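Local coordinates for beta-galactosidase (Bacteroides thetaiotaomicron, PDB 5MUJ), which probably acts as a glycoside hydrolase (arabinofuranosidase) in plant pectin breakdown and binds chain B of rhamnogalacturonan II, at residues K59-T64 / E355-A360. Residues are numbered along the deposited sequence; the frame is centred on the assembly and turned at random.
Sequences KIDCPT and EQRGIA. With RAM (alpha-L-rhamnopyranose), chain B.
The glycan pocket of this five-bladed beta-propeller, its five four-stranded antiparallel sheets following one another along the chain, is lined here by Asp61 and Arg357, from edge strand 59-68 of one blade and strand 357-363 of the blade that strand 45-51 completes. The short strand axes approach to 4.5 Å and run 45° apart, so backbone pairing is brief. Ile60 N donates to Arg357 O at 3.0 Å, while Gly358 CA makes a CH···O contact with Ile60 O at 3.2 Å. Arg357 extends with CG anti to its amide nitrogen and CB against Lys59 CB, then bends at chi3 (-62°), which brings the guanidinium to Asp61. NH1 of Arg357 reaches Asp61 OD2 at 3.0 Å in a salt bridge; OD2 sits in the guanidinium plane, whereas NH1 approaches OD2 from above the carboxylate plane, the two planes being 42° apart. The guanidinium edge also forks onto rhamnose O4, 2.9 Å from both NH1 and NH2 of Arg357. Farther along the strands, Ile359 CD1 packs on Ile60 CG2 at 3.6 Å and on Pro63 CD. Lys59 NZ donates to Glu355 O at 3.1 Å and also to Lys82 O. Asp61 OD2 bonds both Arg357 and Lys334, which also hydrogen-bonds the rhamnose, as do His333 and Tyr158; this sharing probably helps fix the guanidinium so that NH1 and NH2 meet O4 together.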
loop_
_atom_site.group_PDB
_atom_site.type_symbol
_atom_site.label_atom_id
_atom_site.label_comp_id
_atom_site.label_asym_id
_atom_site.label_seq_id
_atom_site.Cartn_x
_atom_site.Cartn_y
_atom_site.Cartn_z
ATOM N N LYS A 59 -13.565 0.312 9.038
ATOM C CA LYS A 59 -12.138 0.191 9.199
ATOM C C LYS A 59 -11.472 0.936 8.059
ATOM O O LYS A 59 -11.904 0.831 6.922
ATOM C CB LYS A 59 -11.730 -1.293 9.173
ATOM C CG LYS A 59 -12.398 -2.129 10.245
ATOM C CD LYS A 59 -12.061 -3.623 10.099
ATOM C CE LYS A 59 -12.903 -4.572 10.952
ATOM N NZ LYS A 59 -12.670 -4.440 12.422
ATOM N N ILE A 60 -10.387 1.635 8.364
ATOM C CA ILE A 60 -9.703 2.536 7.435
ATOM C C ILE A 60 -8.227 2.108 7.273
ATOM O O ILE A 60 -7.521 1.934 8.271
ATOM C CB ILE A 60 -9.816 4.000 7.940
ATOM C CG1 ILE A 60 -11.266 4.482 7.747
ATOM C CG2 ILE A 60 -8.824 4.895 7.207
ATOM C CD1 ILE A 60 -11.553 5.861 8.311
ATOM N N ASP A 61 -7.750 2.044 6.029
ATOM C CA ASP A 61 -6.418 1.494 5.735
ATOM C C ASP A 61 -5.854 2.053 4.427
ATOM O O ASP A 61 -6.536 2.827 3.699
ATOM C CB ASP A 61 -6.588 -0.056 5.669
ATOM C CG ASP A 61 -5.321 -0.867 5.847
ATOM O OD1 ASP A 61 -4.186 -0.389 5.715
ATOM O OD2 ASP A 61 -5.492 -2.072 6.114
ATOM N N CYS A 62 -4.622 1.682 4.133
ATOM C CA CYS A 62 -4.033 1.755 2.807
ATOM C C CYS A 62 -3.874 3.178 2.300
ATOM O O CYS A 62 -4.451 3.524 1.292
ATOM C CB CYS A 62 -4.862 0.972 1.777
ATOM S SG CYS A 62 -5.130 -0.786 2.073
ATOM N N PRO A 63 -3.133 4.029 3.059
ATOM C CA PRO A 63 -2.837 5.348 2.597
ATOM C C PRO A 63 -1.939 5.463 1.378
ATOM O O PRO A 63 -0.912 4.751 1.263
ATOM C CB PRO A 63 -2.119 5.981 3.805
ATOM C CG PRO A 63 -1.412 4.820 4.435
ATOM C CD PRO A 63 -2.421 3.720 4.322
ATOM N N THR A 64 -2.312 6.376 0.490
ATOM C CA THR A 64 -1.419 6.849 -0.543
ATOM C C THR A 64 -1.444 8.373 -0.464
ATOM O O THR A 64 -2.517 8.978 -0.583
ATOM C CB THR A 64 -1.856 6.392 -1.947
ATOM O OG1 THR A 64 -2.118 4.993 -1.942
ATOM C CG2 THR A 64 -0.782 6.665 -2.995
ATOM N N GLU A 355 -9.308 -4.592 17.468
ATOM C CA GLU A 355 -9.310 -4.662 16.018
ATOM C C GLU A 355 -9.937 -3.450 15.352
ATOM O O GLU A 355 -10.349 -3.513 14.199
ATOM C CB GLU A 355 -9.897 -5.981 15.512
ATOM C CG GLU A 355 -9.055 -7.185 15.908
ATOM C CD GLU A 355 -9.740 -8.494 15.589
ATOM O OE1 GLU A 355 -9.358 -9.164 14.601
ATOM O OE2 GLU A 355 -10.683 -8.847 16.324
ATOM N N GLN A 356 -9.919 -2.325 16.064
ATOM C CA GLN A 356 -10.206 -1.048 15.451
ATOM C C GLN A 356 -9.051 -0.726 14.514
ATOM O O GLN A 356 -7.894 -1.041 14.815
ATOM C CB GLN A 356 -10.390 0.036 16.518
ATOM C CG GLN A 356 -11.467 -0.274 17.531
ATOM C CD GLN A 356 -11.540 0.776 18.642
ATOM O OE1 GLN A 356 -10.544 1.147 19.243
ATOM N NE2 GLN A 356 -12.731 1.220 18.922
ATOM N N ARG A 357 -9.363 -0.126 13.374
ATOM C CA ARG A 357 -8.397 0.043 12.307
ATOM C C ARG A 357 -8.472 1.443 11.704
ATOM O O ARG A 357 -9.501 1.856 11.185
ATOM C CB ARG A 357 -8.650 -1.019 11.235
ATOM C CG ARG A 357 -7.683 -0.950 10.067
ATOM C CD ARG A 357 -7.807 -2.162 9.120
ATOM N NE ARG A 357 -7.494 -3.462 9.731
ATOM C CZ ARG A 357 -6.485 -4.280 9.370
ATOM N NH1 ARG A 357 -5.649 -3.961 8.400
ATOM N NH2 ARG A 357 -6.284 -5.401 10.050
ATOM N N GLY A 358 -7.332 2.108 11.679
ATOM C CA GLY A 358 -7.205 3.438 11.086
ATOM C C GLY A 358 -5.806 3.697 10.611
ATOM O O GLY A 358 -4.947 2.796 10.656
ATOM N N ILE A 359 -5.577 4.915 10.128
ATOM C CA ILE A 359 -4.302 5.345 9.584
ATOM C C ILE A 359 -3.674 6.303 10.588
ATOM O O ILE A 359 -4.336 7.256 11.062
ATOM C CB ILE A 359 -4.459 6.023 8.219
ATOM C CG1 ILE A 359 -4.912 4.976 7.191
ATOM C CG2 ILE A 359 -3.173 6.696 7.728
ATOM C CD1 ILE A 359 -5.494 5.520 5.899
ATOM N N ALA A 360 -2.407 6.064 10.921
ATOM C CA ALA A 360 -1.606 6.915 11.853
ATOM C C ALA A 360 -0.324 7.402 11.197
ATOM O O ALA A 360 0.028 7.014 10.076
ATOM C CB ALA A 360 -1.277 6.187 13.091
HETATM C C1 RAM B . -4.334 -9.542 6.204
HETATM C C2 RAM B . -4.565 -8.214 5.530
HETATM C C3 RAM B . -4.833 -7.171 6.613
HETATM C C4 RAM B . -3.627 -7.152 7.553
HETATM C C5 RAM B . -3.235 -8.506 8.162
HETATM C C6 RAM B . -1.824 -8.496 8.725
HETATM O O2 RAM B . -3.385 -7.889 4.748
HETATM O O3 RAM B . -5.075 -5.874 6.060
HETATM O O4 RAM B . -3.939 -6.319 8.657
HETATM O O5 RAM B . -3.388 -9.651 7.285
#